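Local atomic coordinates of versicolorin reductase (Brucella melitensis, PDB entry 4NIM), a protein that probably catalyses the NAD(P)H-dependent reduction of a carbonyl substrate, as a member of the short-chain dehydrogenase/reductase family. Residues Asn150-Ser155 / Ala172-Thr177; Arg119-Asn124 / Tyr166-Gly171. One frame throughout, in Å; residues are numbered along the deposited sequence.

Contact 1. Residues Asn150-Ser155 / Ala172-Thr177; sequences NVSSMS and ALDTLT. With EDO (1,2-ethanediol), chain B.
Ser-152 holds OG trans to its own amide nitrogen, beside its carbonyl carbon (chi1 -175°), and extends its hydroxyl from the strand to Asp-174, whose carboxylate, anti to its own carbonyl carbon, swings off the flank of the helix to meet it. The serine donates from OG to OD1 of Asp-174 over 2.8 Å, arriving on the syn side and 26° out of the carboxylate plane. Serine suits this place because its one-carbon arm puts a hydroxyl donor within bonding range of OD1. The other oxygen, OD2, accepts from O1 of 1,2-ethanediol, probably a crystallisation additive, at 2.6 Å, and also pairs with Ser-156 and Asn-195, so both carboxylate oxygens of this buried acid are occupied.

Strand 147-153 and helix 164-183 are the first two elements of a beta-alpha-beta unit, completed by strand 190-196, in the Rossmann-type sheet of this family; the short segments run at 139° to each other. Between the polar pairs Leu-173 drops its two methyls onto the strand: CD1 rests 4.0 Å from CG of Asn-150, while CD2 lies 3.9 Å from CB of Ser-152 and close to the carbonyl of Val-151. One turn further along, ND2 of Asn-150 gives a nearly straight bond of 2.9 Å to OG1 of Thr-177, which sits almost in the amide plane, while OD1 of Asn-150 accepts from Asn-99 on the neighbouring strand.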
# COMPACT_ATOMS: atom_id res chain seq x y z
N ASN A 150 -1.56 -1.87 4.16
CA ASN A 150 -1.51 -2.49 2.86
C ASN A 150 -2.71 -2.09 2.00
O ASN A 150 -3.86 -2.17 2.46
CB ASN A 150 -1.48 -4.00 3.04
CG ASN A 150 -0.20 -4.46 3.72
OD1 ASN A 150 0.85 -3.84 3.51
ND2 ASN A 150 -0.29 -5.49 4.55
N VAL A 151 -2.46 -1.65 0.78
CA VAL A 151 -3.56 -1.32 -0.12
C VAL A 151 -3.81 -2.57 -0.99
O VAL A 151 -3.01 -2.91 -1.87
CB VAL A 151 -3.28 -0.13 -0.98
CG1 VAL A 151 -4.47 0.17 -1.92
CG2 VAL A 151 -3.01 1.12 -0.10
N SER A 152 -4.89 -3.27 -0.69
CA SER A 152 -5.26 -4.46 -1.40
C SER A 152 -6.50 -4.12 -2.24
O SER A 152 -6.67 -2.98 -2.64
CB SER A 152 -5.53 -5.60 -0.43
OG SER A 152 -5.78 -6.81 -1.11
N SER A 153 -7.30 -5.13 -2.61
CA SER A 153 -8.35 -4.93 -3.59
C SER A 153 -9.66 -5.57 -3.20
O SER A 153 -9.68 -6.58 -2.49
CB SER A 153 -7.84 -5.51 -4.93
OG SER A 153 -8.82 -5.43 -5.95
N MET A 154 -10.76 -5.07 -3.76
CA MET A 154 -12.05 -5.76 -3.64
C MET A 154 -12.04 -7.08 -4.37
O MET A 154 -12.91 -7.91 -4.21
CB MET A 154 -13.22 -4.90 -4.17
CG MET A 154 -13.51 -3.72 -3.28
SD MET A 154 -14.07 -4.10 -1.59
CE MET A 154 -15.65 -4.83 -1.84
N SER A 155 -11.05 -7.26 -5.25
CA SER A 155 -10.86 -8.49 -5.99
C SER A 155 -10.20 -9.64 -5.21
O SER A 155 -10.12 -10.79 -5.71
CB SER A 155 -10.01 -8.18 -7.24
OG SER A 155 -10.65 -7.32 -8.11
N ALA A 172 -3.23 -13.16 -1.55
CA ALA A 172 -2.04 -13.44 -0.79
C ALA A 172 -1.73 -12.28 0.17
O ALA A 172 -1.33 -12.51 1.32
CB ALA A 172 -0.85 -13.67 -1.71
N LEU A 173 -1.92 -11.06 -0.31
CA LEU A 173 -1.66 -9.90 0.53
C LEU A 173 -2.57 -9.83 1.78
O LEU A 173 -2.12 -9.49 2.90
CB LEU A 173 -1.75 -8.65 -0.31
CG LEU A 173 -1.41 -7.30 0.39
CD1 LEU A 173 0.03 -7.25 0.80
CD2 LEU A 173 -1.68 -6.19 -0.56
N ASP A 174 -3.85 -10.11 1.60
CA ASP A 174 -4.79 -10.16 2.74
C ASP A 174 -4.34 -11.20 3.75
O ASP A 174 -4.35 -10.92 4.94
CB ASP A 174 -6.19 -10.50 2.30
CG ASP A 174 -6.88 -9.41 1.49
OD1 ASP A 174 -6.20 -8.43 1.10
OD2 ASP A 174 -8.14 -9.54 1.28
N THR A 175 -4.02 -12.42 3.29
CA THR A 175 -3.48 -13.39 4.21
C THR A 175 -2.22 -12.94 4.96
O THR A 175 -2.08 -13.11 6.19
CB THR A 175 -3.23 -14.73 3.52
OG1 THR A 175 -4.49 -15.22 3.05
CG2 THR A 175 -2.62 -15.71 4.50
N LEU A 176 -1.30 -12.36 4.21
CA LEU A 176 -0.11 -11.74 4.81
C LEU A 176 -0.40 -10.61 5.84
O LEU A 176 0.19 -10.60 6.91
CB LEU A 176 0.80 -11.23 3.71
CG LEU A 176 2.18 -10.78 4.17
CD1 LEU A 176 2.98 -11.93 4.73
CD2 LEU A 176 2.92 -10.05 3.03
N THR A 177 -1.39 -9.78 5.55
CA THR A 177 -1.81 -8.74 6.48
C THR A 177 -2.18 -9.41 7.79
O THR A 177 -1.73 -8.99 8.85
CB THR A 177 -3.01 -7.93 5.93
OG1 THR A 177 -2.60 -7.19 4.75
CG2 THR A 177 -3.60 -7.00 7.03
C1 EDO B . -10.25 -12.12 1.81
O1 EDO B . -9.72 -11.07 2.66
C2 EDO B . -9.16 -12.86 1.01
O2 EDO B . -8.35 -13.78 1.79

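Contact 2. Residues Arg119-Asn124 / Tyr166-Gly171; sequences RLFAVN and YCASKG
Asn-124 and Ser-169 meet where helix 114-142 runs beside helix 164-183, the short segments inclined at 31° with their axes 8.9 Å apart. From its root outward, the asparagine first sets CB 3.3 Å from OG of Ser-169. Its CG then passes CE of Lys-170, and the amide divides its work: OD1 accepts from the backbone N of Leu-103, whereas ND2 donates to OG of Ser-169 at 3.1 Å, with the hydroxyl only 5° out of the amide plane. An amide suits this buried spot because it can accept from a loop and donate to a helix at once.

Ser-169 turns OG between its backbone N and carbonyl carbon (chi1 73°), which lets the hydroxyl donate back to O of Tyr-166, 2.7 Å away, while it accepts from the asparagine. The same small residue presents CB to the Phe-121 ring in a CH-pi contact, 3.9 Å from the centroid and nearly on the ring normal, and its short side chain lets the two helices approach here. Ala-168 CB adds a methyl at CZ of Phe-121, 3.8 Å off. CD2 of Leu-120 reaches the edge of the Tyr-166 ring, its chain crossing the tyrosine's at about a right angle.

One water accepts from NZ of Lys-170 and donates to O of Asn-124, a carbonyl in the pi-type turn at 122-124. Tyr-166 and Lys-170 form the YxxxK pair of short-chain dehydrogenases, and Asn-124 matches the family's asparagine; the bridge is consistent with a proton-relay path linking the lysine, a water and the asparagine carbonyl.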
# COMPACT_ATOMS: atom_id res chain seq x y z
N ARG A 119 5.38 -10.84 -12.42
CA ARG A 119 5.41 -9.36 -12.17
C ARG A 119 4.31 -8.98 -11.16
O ARG A 119 4.50 -8.15 -10.28
CB ARG A 119 5.06 -8.55 -13.45
CG ARG A 119 6.11 -8.38 -14.47
CD ARG A 119 5.81 -7.17 -15.38
NE ARG A 119 4.65 -7.29 -16.27
CZ ARG A 119 4.59 -8.08 -17.34
NH1 ARG A 119 5.59 -8.92 -17.63
NH2 ARG A 119 3.51 -8.09 -18.09
N LEU A 120 3.11 -9.48 -11.38
CA LEU A 120 2.00 -9.22 -10.46
C LEU A 120 2.35 -9.64 -9.03
O LEU A 120 2.22 -8.84 -8.10
CB LEU A 120 0.77 -9.94 -10.93
CG LEU A 120 0.05 -9.22 -12.09
CD1 LEU A 120 -0.95 -10.12 -12.74
CD2 LEU A 120 -0.67 -7.95 -11.64
N PHE A 121 2.80 -10.87 -8.84
CA PHE A 121 3.18 -11.32 -7.48
C PHE A 121 4.38 -10.56 -6.94
O PHE A 121 4.45 -10.29 -5.74
CB PHE A 121 3.38 -12.83 -7.42
CG PHE A 121 2.11 -13.57 -7.26
CD1 PHE A 121 1.26 -13.73 -8.33
CD2 PHE A 121 1.71 -13.98 -6.02
CE1 PHE A 121 0.03 -14.33 -8.15
CE2 PHE A 121 0.48 -14.59 -5.83
CZ PHE A 121 -0.36 -14.76 -6.92
N ALA A 122 5.33 -10.20 -7.81
CA ALA A 122 6.49 -9.50 -7.39
C ALA A 122 6.13 -8.11 -6.82
O ALA A 122 6.66 -7.71 -5.77
CB ALA A 122 7.49 -9.33 -8.54
N VAL A 123 5.23 -7.39 -7.48
CA VAL A 123 4.92 -6.01 -7.06
C VAL A 123 3.80 -6.04 -6.01
O VAL A 123 3.86 -5.30 -5.06
CB VAL A 123 4.50 -5.10 -8.25
CG1 VAL A 123 4.07 -3.70 -7.76
CG2 VAL A 123 5.65 -4.98 -9.25
N ASN A 124 2.81 -6.92 -6.18
CA ASN A 124 1.61 -6.85 -5.33
C ASN A 124 1.73 -7.62 -4.00
O ASN A 124 0.97 -7.34 -3.06
CB ASN A 124 0.37 -7.30 -6.07
CG ASN A 124 0.03 -6.40 -7.23
OD1 ASN A 124 0.46 -5.25 -7.29
ND2 ASN A 124 -0.79 -6.89 -8.10
N TYR A 166 -3.82 -11.36 -10.92
CA TYR A 166 -3.92 -10.11 -10.10
C TYR A 166 -4.75 -10.39 -8.85
O TYR A 166 -4.33 -10.06 -7.74
CB TYR A 166 -4.59 -8.99 -10.89
CG TYR A 166 -5.04 -7.78 -10.08
CD1 TYR A 166 -4.21 -6.75 -9.84
CD2 TYR A 166 -6.34 -7.72 -9.56
CE1 TYR A 166 -4.64 -5.61 -9.13
CE2 TYR A 166 -6.78 -6.66 -8.80
CZ TYR A 166 -5.94 -5.60 -8.61
OH TYR A 166 -6.43 -4.58 -7.87
N CYS A 167 -5.88 -11.06 -9.03
CA CYS A 167 -6.79 -11.32 -7.88
C CYS A 167 -6.06 -12.19 -6.87
O CYS A 167 -6.01 -11.84 -5.69
CB CYS A 167 -8.06 -11.96 -8.31
SG CYS A 167 -9.05 -10.89 -9.38
N ALA A 168 -5.44 -13.29 -7.34
CA ALA A 168 -4.64 -14.15 -6.43
C ALA A 168 -3.53 -13.41 -5.69
O ALA A 168 -3.27 -13.69 -4.50
CB ALA A 168 -4.11 -15.38 -7.22
N SER A 169 -2.82 -12.50 -6.34
CA SER A 169 -1.76 -11.71 -5.69
C SER A 169 -2.28 -10.87 -4.52
O SER A 169 -1.59 -10.72 -3.52
CB SER A 169 -0.98 -10.82 -6.68
OG SER A 169 -1.74 -9.68 -7.12
N LYS A 170 -3.50 -10.33 -4.67
CA LYS A 170 -4.21 -9.58 -3.61
C LYS A 170 -4.75 -10.47 -2.49
O LYS A 170 -4.71 -10.08 -1.33
CB LYS A 170 -5.31 -8.76 -4.25
CG LYS A 170 -4.77 -7.80 -5.29
CD LYS A 170 -3.95 -6.65 -4.67
CE LYS A 170 -3.38 -5.73 -5.73
NZ LYS A 170 -2.74 -4.44 -5.21
N GLY A 171 -5.19 -11.69 -2.81
CA GLY A 171 -5.56 -12.60 -1.77
C GLY A 171 -4.39 -13.00 -0.93
O GLY A 171 -4.51 -13.12 0.28
O HOH W 1 -0.60 -5.09 -3.64

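How the contacts relate
Helix 164-183 serves both contacts: its 172-177 turns lie against strand 147-153 in contact 1, and its preceding turns, 166-171, face helix 114-142 in contact 2. The two centres are about 9 Å apart. They meet at the probable active site, where OG of Ser-153 lies 3.2 Å from OH of Tyr-166 in a weak hydrogen bond. Together with Lys-170 and Asn-124, these residues match the Asn-Ser-Tyr-Lys tetrad of the family. NZ of Lys-170 also packs 3.7 Å from O of Val-151. Contact 1 lies along the strand on which Ser-153, next after Ser-152, would supply the family's serine, while contact 2 sets the asparagine beside the helix that carries the tyrosine and lysine.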